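Local coordinates for protein carboxylesterase (Est-2) (Archaeoglobus fulgidus, PDB 5FRD) that probably hydrolyses carboxylic esters as a thermophilic alpha/beta hydrolase and binds coenzyme A in the vicinity of its active site, at residues H88-A93 with S170-F175; H28-D33 with H166-L171; V60-N63 with E67-Y70; K97-L100 with I105-A108. One frame throughout, in Å; residues are numbered along the deposited sequence.

Contact 1. Residues H88-A93 with S170-F175; sequences HSLGGA and SLCDRF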
loop_
_atom_site.group_PDB
_atom_site.type_symbol
_atom_site.label_atom_id
_atom_site.label_comp_id
_atom_site.label_asym_id
_atom_site.label_seq_id
_atom_site.Cartn_x
_atom_site.Cartn_y
_atom_site.Cartn_z
ATOM N N HIS A 88 -0.695 0.525 -0.909
ATOM C CA HIS A 88 -1.649 -0.522 -1.236
ATOM C C HIS A 88 -2.456 -0.907 -0.015
ATOM O O HIS A 88 -1.891 -1.332 0.987
ATOM C CB HIS A 88 -0.948 -1.732 -1.777
ATOM C CG HIS A 88 -1.871 -2.844 -2.131
ATOM N ND1 HIS A 88 -1.685 -4.136 -1.706
ATOM C CD2 HIS A 88 -2.991 -2.850 -2.874
ATOM C CE1 HIS A 88 -2.666 -4.895 -2.176
ATOM N NE2 HIS A 88 -3.461 -4.144 -2.904
ATOM N N SER A 89 -3.785 -0.792 -0.102
ATOM C CA SER A 89 -4.729 -1.271 0.924
ATOM C C SER A 89 -4.441 -0.671 2.315
ATOM O O SER A 89 -4.533 0.549 2.416
ATOM C CB SER A 89 -4.818 -2.795 0.877
ATOM O OG SER A 89 -6.091 -3.231 1.393
ATOM N N LEU A 90 -4.092 -1.440 3.352
ATOM C CA LEU A 90 -3.562 -0.845 4.587
ATOM C C LEU A 90 -2.513 0.225 4.281
ATOM O O LEU A 90 -2.492 1.298 4.913
ATOM C CB LEU A 90 -2.911 -1.905 5.475
ATOM C CG LEU A 90 -2.032 -1.435 6.649
ATOM C CD1 LEU A 90 -2.885 -0.741 7.680
ATOM C CD2 LEU A 90 -1.259 -2.597 7.261
ATOM N N GLY A 91 -1.593 -0.065 3.361
ATOM C CA GLY A 91 -0.537 0.897 3.029
ATOM C C GLY A 91 -1.072 2.188 2.440
ATOM O O GLY A 91 -0.436 3.244 2.532
ATOM N N GLY A 92 -2.230 2.114 1.762
ATOM C CA GLY A 92 -2.908 3.306 1.275
ATOM C C GLY A 92 -3.527 4.119 2.397
ATOM O O GLY A 92 -3.595 5.343 2.299
ATOM N N ALA A 93 -3.978 3.458 3.445
ATOM C CA ALA A 93 -4.450 4.151 4.671
ATOM C C ALA A 93 -3.271 4.846 5.335
ATOM O O ALA A 93 -3.349 6.016 5.750
ATOM C CB ALA A 93 -5.140 3.200 5.616
ATOM N N SER A 170 -7.343 -5.587 11.761
ATOM C CA SER A 170 -8.027 -4.866 12.842
ATOM C C SER A 170 -7.764 -3.370 12.768
ATOM O O SER A 170 -8.663 -2.570 13.040
ATOM C CB SER A 170 -7.592 -5.423 14.191
ATOM O OG SER A 170 -8.072 -6.737 14.372
ATOM N N LEU A 171 -6.553 -2.969 12.369
ATOM C CA LEU A 171 -6.260 -1.547 12.189
ATOM C C LEU A 171 -7.028 -1.005 11.002
ATOM O O LEU A 171 -7.565 0.106 11.067
ATOM C CB LEU A 171 -4.773 -1.294 11.983
ATOM C CG LEU A 171 -3.817 -1.649 13.121
ATOM C CD1 LEU A 171 -2.393 -1.238 12.776
ATOM C CD2 LEU A 171 -4.225 -1.051 14.456
ATOM N N CYS A 172 -7.104 -1.742 9.910
ATOM C CA CYS A 172 -7.951 -1.358 8.774
ATOM C C CYS A 172 -9.403 -1.156 9.178
ATOM O O CYS A 172 -10.072 -0.165 8.784
ATOM C CB CYS A 172 -7.925 -2.411 7.663
ATOM S SG CYS A 172 -6.365 -2.555 6.773
ATOM N N ASP A 173 -9.894 -2.086 9.982
ATOM C CA ASP A 173 -11.306 -2.073 10.359
ATOM C C ASP A 173 -11.672 -0.817 11.146
ATOM O O ASP A 173 -12.842 -0.421 11.123
ATOM C CB ASP A 173 -11.619 -3.321 11.159
ATOM C CG ASP A 173 -13.091 -3.605 11.232
ATOM O OD1 ASP A 173 -13.801 -3.647 10.216
ATOM O OD2 ASP A 173 -13.541 -3.870 12.347
ATOM N N ARG A 174 -10.702 -0.228 11.826
ATOM C CA ARG A 174 -10.910 0.996 12.614
ATOM C C ARG A 174 -10.559 2.269 11.847
ATOM O O ARG A 174 -10.755 3.377 12.356
ATOM C CB ARG A 174 -10.117 0.923 13.923
ATOM C CG ARG A 174 -10.620 -0.164 14.866
ATOM C CD ARG A 174 -10.089 -0.004 16.287
ATOM N NE ARG A 174 -8.644 -0.235 16.410
ATOM C CZ ARG A 174 -8.053 -1.402 16.700
ATOM N NH1 ARG A 174 -8.757 -2.518 16.907
ATOM N NH2 ARG A 174 -6.723 -1.457 16.788
ATOM N N PHE A 175 -10.065 2.133 10.615
ATOM C CA PHE A 175 -9.662 3.273 9.835
ATOM C C PHE A 175 -10.866 3.893 9.120
ATOM O O PHE A 175 -11.583 3.221 8.383
ATOM C CB PHE A 175 -8.600 2.830 8.803
ATOM C CG PHE A 175 -8.202 3.913 7.851
ATOM C CD1 PHE A 175 -7.340 4.927 8.247
ATOM C CD2 PHE A 175 -8.696 3.916 6.554
ATOM C CE1 PHE A 175 -6.995 5.917 7.373
ATOM C CE2 PHE A 175 -8.339 4.910 5.674
ATOM C CZ PHE A 175 -7.489 5.901 6.083
#
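L90, in the first turn of helix 90-101, and C172, near the end of helix 162-173, bring their CA atoms to 6.1 Å of each other, and three residues further along both segments A93 and F175 stand somewhat wider apart. The wider gap is bridged by the phenyl group of F175. Its CG is anti to the backbone N (chi1 175°), a setting that swings the ring across to helix 90-101 and lays one face over the methyl group of A93. A93 CB sits 3.5 Å from the centroid of the F175 ring and only 6° off its normal, a well-centred CH-pi contact in which all six ring carbons are nearly equidistant from the methyl. At the other pair the touching atom is the thiol sulfur: C172 SG lies 3.7 Å from L90 CB. L90 CD1 comes almost as near to SG, but this leucine has two conformers and that approach is less certain.

The sequence around S89 matches the nucleophile elbow of alpha/beta hydrolases, the sharp turn from strand 83-88 into helix 90-101. S89 has the strained positive phi expected there (56°), and it touches H228, consistent with a Ser-His catalytic pair. The tightness of the turn probably helps to explain the glycine at G91, where a CB would come within about 3.0 Å of H88 O. On the far helix, C172 also touches coenzyme A, while D173 forms a salt bridge with R119, another residue of the coenzyme A site. V65 of helix 65-79 packs against both A93 and F175.

Contact 2. Residues H28-D33 with H166-L171; sequences HSSGSD and HLDLSL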
loop_
_atom_site.group_PDB
_atom_site.type_symbol
_atom_site.label_atom_id
_atom_site.label_comp_id
_atom_site.label_asym_id
_atom_site.label_seq_id
_atom_site.Cartn_x
_atom_site.Cartn_y
_atom_site.Cartn_z
ATOM N N HIS A 28 3.376 -1.335 1.667
ATOM C CA HIS A 28 2.658 -2.598 1.485
ATOM C C HIS A 28 1.381 -2.720 2.296
ATOM O O HIS A 28 1.080 -1.902 3.169
ATOM C CB HIS A 28 3.573 -3.779 1.809
ATOM C CG HIS A 28 4.001 -3.841 3.235
ATOM N ND1 HIS A 28 3.191 -4.312 4.243
ATOM C CD2 HIS A 28 5.163 -3.472 3.827
ATOM C CE1 HIS A 28 3.844 -4.246 5.394
ATOM N NE2 HIS A 28 5.025 -3.700 5.175
ATOM N N SER A 29 0.646 -3.807 2.036
ATOM C CA SER A 29 -0.622 -4.117 2.659
ATOM C C SER A 29 -0.523 -5.077 3.835
ATOM O O SER A 29 0.567 -5.505 4.240
ATOM C CB SER A 29 -1.567 -4.655 1.555
ATOM O OG SER A 29 -0.993 -5.754 0.932
ATOM N N SER A 30 -1.675 -5.420 4.400
ATOM C CA SER A 30 -1.738 -6.304 5.562
ATOM C C SER A 30 -1.149 -7.685 5.292
ATOM O O SER A 30 -1.374 -8.288 4.236
ATOM C CB SER A 30 -3.179 -6.525 6.013
ATOM O OG SER A 30 -3.802 -5.342 6.473
ATOM N N GLY A 31 -0.405 -8.186 6.275
ATOM C CA GLY A 31 0.220 -9.497 6.172
ATOM C C GLY A 31 1.288 -9.628 5.101
ATOM O O GLY A 31 1.689 -10.751 4.757
ATOM N N SER A 32 1.752 -8.494 4.555
ATOM C CA SER A 32 2.709 -8.477 3.458
ATOM C C SER A 32 4.009 -7.815 3.894
ATOM O O SER A 32 4.246 -7.677 5.086
ATOM C CB SER A 32 2.078 -7.747 2.284
ATOM O OG SER A 32 2.844 -7.995 1.118
ATOM N N ASP A 33 4.851 -7.445 2.950
ATOM C CA ASP A 33 6.117 -6.796 3.233
ATOM C C ASP A 33 6.622 -6.115 1.965
ATOM O O ASP A 33 5.913 -6.089 0.954
ATOM C CB ASP A 33 7.094 -7.808 3.836
ATOM C CG ASP A 33 7.399 -8.932 2.950
ATOM O OD1 ASP A 33 7.507 -8.761 1.718
ATOM O OD2 ASP A 33 7.504 -10.044 3.534
ATOM N N HIS A 166 -4.115 -10.569 11.256
ATOM C CA HIS A 166 -5.281 -10.171 12.031
ATOM C C HIS A 166 -5.058 -8.811 12.694
ATOM O O HIS A 166 -5.964 -7.949 12.654
ATOM C CB HIS A 166 -5.624 -11.233 13.081
ATOM C CG HIS A 166 -6.839 -10.904 13.872
ATOM N ND1 HIS A 166 -6.770 -10.315 15.117
ATOM C CD2 HIS A 166 -8.148 -11.049 13.589
ATOM C CE1 HIS A 166 -7.995 -10.119 15.571
ATOM N NE2 HIS A 166 -8.849 -10.561 14.667
ATOM N N LEU A 167 -3.877 -8.541 13.224
ATOM C CA LEU A 167 -3.587 -7.219 13.799
ATOM C C LEU A 167 -3.714 -6.124 12.767
ATOM O O LEU A 167 -4.355 -5.089 13.013
ATOM C CB LEU A 167 -2.200 -7.164 14.418
ATOM C CG LEU A 167 -1.979 -8.003 15.683
ATOM C CD1 LEU A 167 -0.513 -7.933 16.076
ATOM C CD2 LEU A 167 -2.862 -7.540 16.835
ATOM N N ASP A 168 -3.144 -6.340 11.594
ATOM C CA ASP A 168 -3.188 -5.350 10.508
ATOM C C ASP A 168 -4.630 -5.099 10.064
ATOM O O ASP A 168 -5.030 -3.968 9.836
ATOM C CB ASP A 168 -2.406 -5.859 9.277
ATOM C CG ASP A 168 -0.901 -5.868 9.460
ATOM O OD1 ASP A 168 -0.360 -5.250 10.403
ATOM O OD2 ASP A 168 -0.207 -6.535 8.602
ATOM N N LEU A 169 -5.410 -6.157 9.862
ATOM C CA LEU A 169 -6.795 -6.022 9.429
ATOM C C LEU A 169 -7.639 -5.352 10.500
ATOM O O LEU A 169 -8.584 -4.640 10.162
ATOM C CB LEU A 169 -7.395 -7.356 9.021
ATOM C CG LEU A 169 -6.828 -7.940 7.726
ATOM C CD1 LEU A 169 -7.398 -9.342 7.542
ATOM C CD2 LEU A 169 -7.162 -7.093 6.521
ATOM N N SER A 170 -7.343 -5.587 11.761
ATOM C CA SER A 170 -8.027 -4.866 12.842
ATOM C C SER A 170 -7.764 -3.370 12.768
ATOM O O SER A 170 -8.663 -2.570 13.040
ATOM C CB SER A 170 -7.592 -5.423 14.191
ATOM O OG SER A 170 -8.072 -6.737 14.372
ATOM N N LEU A 171 -6.553 -2.969 12.369
ATOM C CA LEU A 171 -6.260 -1.547 12.189
ATOM C C LEU A 171 -7.028 -1.005 11.002
ATOM O O LEU A 171 -7.565 0.106 11.067
ATOM C CB LEU A 171 -4.773 -1.294 11.983
ATOM C CG LEU A 171 -3.817 -1.649 13.121
ATOM C CD1 LEU A 171 -2.393 -1.238 12.776
ATOM C CD2 LEU A 171 -4.225 -1.051 14.456
#
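S30 and D168 are pressed together, S30 OG lying 3.2 Å from D168 CB and S30 CB 3.4 Å from the same carbon. With CG anti to the carbonyl carbon (chi1 -72°), D168 turns its carboxylate toward the G31 amide. G31 N donates to D168 OD2 over 2.9 Å in a nearly straight bond (173°), using the anti lone pair of the carboxylate oxygen. H54 NE2 is a second partner of OD2, so this buried acceptor is gripped from two places. With an alanine at D168, the G31 amide and the H54 imidazole would probably lose this common acceptor and the loop would be freer to shift. G31 has the positive phi of the third position in the type II turn S29-S32, whose S29 O also receives H28 ND1.

The contact is looser towards L169, whose CD2 reaches S30 OG at 3.8 Å, and the far side of the helix, with exposed L167 and partly exposed H166 and S170, does not meet the loop. The loop follows strand 24-27, where alpha/beta hydrolases commonly supply an oxyanion-hole amide, a role not established here. Helices 122-125 and 127-130 pack on L169, while Y68 of helix 65-79 touches D168.

Contact 3. Residues V60-N63 with E67-Y70; sequences VEVN and EYAY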
loop_
_atom_site.group_PDB
_atom_site.type_symbol
_atom_site.label_atom_id
_atom_site.label_comp_id
_atom_site.label_asym_id
_atom_site.label_seq_id
_atom_site.Cartn_x
_atom_site.Cartn_y
_atom_site.Cartn_z
ATOM N N VAL A 60 7.334 -4.338 17.095
ATOM C CA VAL A 60 7.009 -3.286 18.058
ATOM C C VAL A 60 5.490 -3.152 18.113
ATOM O O VAL A 60 4.770 -3.368 17.124
ATOM C CB VAL A 60 7.711 -1.950 17.702
ATOM C CG1 VAL A 60 7.121 -1.321 16.441
ATOM C CG2 VAL A 60 7.627 -0.957 18.860
ATOM N N GLU A 61 4.963 -2.798 19.285
ATOM C CA GLU A 61 3.529 -2.608 19.429
ATOM C C GLU A 61 3.046 -1.433 18.577
ATOM O O GLU A 61 3.576 -0.323 18.691
ATOM C CB GLU A 61 3.174 -2.360 20.905
ATOM C CG GLU A 61 1.684 -2.360 21.205
ATOM C CD GLU A 61 1.349 -1.936 22.632
ATOM O OE1 GLU A 61 2.270 -1.634 23.426
ATOM O OE2 GLU A 61 0.142 -1.882 22.952
ATOM N N VAL A 62 2.033 -1.674 17.735
ATOM C CA VAL A 62 1.430 -0.635 16.900
ATOM C C VAL A 62 -0.090 -0.714 17.025
ATOM O O VAL A 62 -0.698 -1.729 16.700
ATOM C CB VAL A 62 1.864 -0.761 15.410
ATOM C CG1 VAL A 62 1.144 0.255 14.521
ATOM C CG2 VAL A 62 3.364 -0.593 15.291
ATOM N N ASN A 63 -0.693 0.388 17.474
ATOM C CA ASN A 63 -2.117 0.424 17.798
ATOM C C ASN A 63 -2.992 1.246 16.856
ATOM O O ASN A 63 -4.214 1.306 17.011
ATOM C CB ASN A 63 -2.245 0.904 19.253
ATOM C CG ASN A 63 -1.683 -0.112 20.235
ATOM O OD1 ASN A 63 -1.916 -1.324 20.107
ATOM N ND2 ASN A 63 -0.943 0.371 21.205
ATOM N N GLU A 67 0.290 5.417 13.801
ATOM C CA GLU A 67 1.585 4.975 14.282
ATOM C C GLU A 67 2.440 4.383 13.118
ATOM O O GLU A 67 3.622 4.663 13.007
ATOM C CB GLU A 67 1.383 4.009 15.461
ATOM C CG GLU A 67 1.032 4.743 16.753
ATOM C CD GLU A 67 0.313 3.882 17.783
ATOM O OE1 GLU A 67 0.719 2.723 18.007
ATOM O OE2 GLU A 67 -0.673 4.371 18.381
ATOM N N TYR A 68 1.809 3.559 12.268
ATOM C CA TYR A 68 2.550 3.114 11.097
ATOM C C TYR A 68 2.948 4.272 10.200
ATOM O O TYR A 68 4.019 4.262 9.592
ATOM C CB TYR A 68 1.756 2.073 10.283
ATOM C CG TYR A 68 1.857 0.666 10.799
ATOM C CD1 TYR A 68 3.079 0.114 11.143
ATOM C CD2 TYR A 68 0.742 -0.166 10.874
ATOM C CE1 TYR A 68 3.204 -1.175 11.604
ATOM C CE2 TYR A 68 0.856 -1.474 11.358
ATOM C CZ TYR A 68 2.107 -1.974 11.716
ATOM O OH TYR A 68 2.262 -3.257 12.227
ATOM N N ALA A 69 2.104 5.294 10.090
ATOM C CA ALA A 69 2.454 6.474 9.311
ATOM C C ALA A 69 3.655 7.241 9.866
ATOM O O ALA A 69 4.419 7.826 9.102
ATOM C CB ALA A 69 1.243 7.388 9.163
ATOM N N TYR A 70 3.811 7.221 11.187
ATOM C CA TYR A 70 5.006 7.777 11.791
ATOM C C TYR A 70 6.250 7.024 11.333
ATOM O O TYR A 70 7.217 7.636 10.876
ATOM C CB TYR A 70 4.910 7.763 13.322
ATOM C CG TYR A 70 6.192 8.178 13.972
ATOM C CD1 TYR A 70 6.539 9.524 14.002
ATOM C CD2 TYR A 70 7.069 7.240 14.486
ATOM C CE1 TYR A 70 7.736 9.938 14.569
ATOM C CE2 TYR A 70 8.277 7.653 15.049
ATOM C CZ TYR A 70 8.591 8.999 15.076
ATOM O OH TYR A 70 9.769 9.452 15.633
#
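V62 and Y68 meet because V62 CG1 stands anti to its own backbone N (chi1 175°), while the ring of Y68 leaves the helix with CG anti to the carbonyl carbon (chi1 -83°) and turns one face to the valine. The two side chains cross at about a right angle. V62 CG1 sits over that face of the phenol, 3.5 Å from the Y68 centroid and 6° off the ring normal, so the CH-pi contact is centred on the ring. The other branch serves the rim: V62 CG2 is 3.7 Å from Y68 CE1. The OH end of Y68 is held outside the two segments by N53 ND2 and P52 O. Replacing Y68 by a leucine would probably leave V62 CG1 without its flat platform and N53 without the hydroxyl.

The polar part of the contact lies at the start of helix 65-79. E67 is extended beyond CG and reaches back, in the conformer described, to accept N63 N at OE1 in a nearly straight bond of 2.8 Å. The amide arrives from above the carboxylate plane. S64 OG, immediately before the helix, bonds to E67 N. A further bond, N63 ND2 to E61 OE2 at 3.1 Å, ties the loop side chains to one another, though both residues have two conformers.

The carboxylate of E67, close to the amino end of its helix, is probably stabilised there by the helix dipole as well as by the N63 amide, whereas the valine and the phenol meet by dispersion and CH-pi attraction.

Contact 4. Residues K97-L100 with I105-A108; sequences KLYL and ICLA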
loop_
_atom_site.group_PDB
_atom_site.type_symbol
_atom_site.label_atom_id
_atom_site.label_comp_id
_atom_site.label_asym_id
_atom_site.label_seq_id
_atom_site.Cartn_x
_atom_site.Cartn_y
_atom_site.Cartn_z
ATOM N N LYS A 97 -2.707 8.955 5.987
ATOM C CA LYS A 97 -2.321 9.529 7.272
ATOM C C LYS A 97 -0.957 10.201 7.197
ATOM O O LYS A 97 -0.739 11.265 7.826
ATOM C CB LYS A 97 -2.399 8.520 8.399
ATOM C CG LYS A 97 -3.797 8.024 8.699
ATOM C CD LYS A 97 -4.726 9.065 9.310
ATOM C CE LYS A 97 -5.783 8.417 10.189
ATOM N NZ LYS A 97 -6.308 9.407 11.165
ATOM N N LEU A 98 -0.031 9.636 6.433
ATOM C CA LEU A 98 1.265 10.241 6.217
ATOM C C LEU A 98 1.123 11.619 5.565
ATOM O O LEU A 98 1.779 12.587 5.987
ATOM C CB LEU A 98 2.151 9.305 5.389
ATOM C CG LEU A 98 3.577 9.725 5.074
ATOM C CD1 LEU A 98 4.441 8.506 4.747
ATOM C CD2 LEU A 98 3.647 10.713 3.931
ATOM N N TYR A 99 0.302 11.713 4.524
ATOM C CA TYR A 99 0.065 12.982 3.851
ATOM C C TYR A 99 -0.544 13.989 4.818
ATOM O O TYR A 99 -0.134 15.153 4.830
ATOM C CB TYR A 99 -0.815 12.806 2.600
ATOM C CG TYR A 99 -1.170 14.148 2.000
ATOM C CD1 TYR A 99 -0.239 14.867 1.294
ATOM C CD2 TYR A 99 -2.404 14.709 2.220
ATOM C CE1 TYR A 99 -0.527 16.128 0.783
ATOM C CE2 TYR A 99 -2.714 15.955 1.713
ATOM C CZ TYR A 99 -1.782 16.635 0.978
ATOM O OH TYR A 99 -2.133 17.885 0.477
ATOM N N LEU A 100 -1.511 13.584 5.616
ATOM C CA LEU A 100 -2.161 14.519 6.545
ATOM C C LEU A 100 -1.240 15.054 7.637
ATOM O O LEU A 100 -1.362 16.231 8.018
ATOM C CB LEU A 100 -3.433 13.912 7.107
ATOM C CG LEU A 100 -4.463 13.671 5.990
ATOM C CD1 LEU A 100 -5.573 12.774 6.502
ATOM C CD2 LEU A 100 -5.018 14.965 5.376
ATOM N N ILE A 105 6.455 16.232 2.730
ATOM C CA ILE A 105 7.318 15.160 2.213
ATOM C C ILE A 105 6.684 14.379 1.054
ATOM O O ILE A 105 7.352 13.534 0.504
ATOM C CB ILE A 105 7.842 14.186 3.307
ATOM C CG1 ILE A 105 6.757 13.281 3.849
ATOM C CG2 ILE A 105 8.552 14.966 4.438
ATOM C CD1 ILE A 105 7.184 12.326 4.946
ATOM N N CYS A 106 5.434 14.710 0.717
ATOM C CA CYS A 106 4.691 14.046 -0.356
ATOM C C CYS A 106 4.686 14.878 -1.608
ATOM O O CYS A 106 4.100 15.985 -1.638
ATOM C CB CYS A 106 3.271 13.844 0.052
ATOM S SG CYS A 106 3.116 12.791 1.468
ATOM N N LEU A 107 5.335 14.389 -2.641
ATOM C CA LEU A 107 5.307 15.030 -3.928
ATOM C C LEU A 107 4.004 14.709 -4.660
ATOM O O LEU A 107 3.498 15.507 -5.468
ATOM C CB LEU A 107 6.453 14.573 -4.802
ATOM C CG LEU A 107 7.864 14.718 -4.213
ATOM C CD1 LEU A 107 8.861 14.112 -5.166
ATOM C CD2 LEU A 107 8.156 16.197 -3.943
ATOM N N ALA A 108 3.457 13.532 -4.367
ATOM C CA ALA A 108 2.230 13.044 -5.013
ATOM C C ALA A 108 1.832 11.774 -4.277
ATOM O O ALA A 108 2.613 11.229 -3.508
ATOM C CB ALA A 108 2.465 12.726 -6.476
#
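The ring of Y99 is met by C106 at its edge: C106 CB lies in the ring plane, 3.9 Å from Y99 CD1. In the conformer described, the sulfur of the same cysteine is also at the rim, C106 SG being 5.3 Å from the Y99 centroid and 86° off the ring normal, an edge-on sulfur-aromatic contact. Neither face of the phenol is used between these two segments. Y99 CG is anti to the backbone N (chi1 174°), which lays the ring alongside the cysteine and carries the OH on to G189 N, its hydrogen-bond partner.

On the neighbouring side of the helix L98 reaches toward I105. L98 CD2 is 4.0 Å from I105 CD1, a methyl-to-methyl contact, and the two side chains cross at about a right angle. I105 CG1, placed between its backbone N and carbonyl carbon (chi1 72°), approaches the same L98 methyl at a similar distance. The 3.3 Å separation of L98 CD2 and C106 SG is doubtful, because C106 has two conformers and the value is short.

Helix 90-101 is the connecting helix of a beta-alpha-beta crossover between strands 83-88 and 106-112, and this contact lies where the chain returns from its end to the sheet. Backbone bonds of I105 and L107 with A83 and of A108 with V85 set the incoming chain beside strand 83-88.

Chemically the join is almost wholly apolar: methyls, a ring edge and, in this conformer, a thiol hold the helix by dispersion, and the tyrosine hydroxyl finds its partner in the loop at G189.

In the fold
Contacts 1 and 2 are the closest pair, their centres 7 Å apart and sharing S170 and L171 on helix 162-173; L90 CB lies 3.7 Å from S30 OG, so elbow and loop also touch each other. Coenzyme A is reached from this helix, the side chains of C172 and L169 each coming within about 4 Å of it. Contact 3, about 12 Å from each of the other two between centres, joins them through L171, whose CD1 is 3.6 Å from Y68 CE2. Contact 4 lies further along helix 90-101, about 16 Å from contact 1 between centres and away from the coenzyme site; A69 CB packs against L98 N, linking it to contact 3.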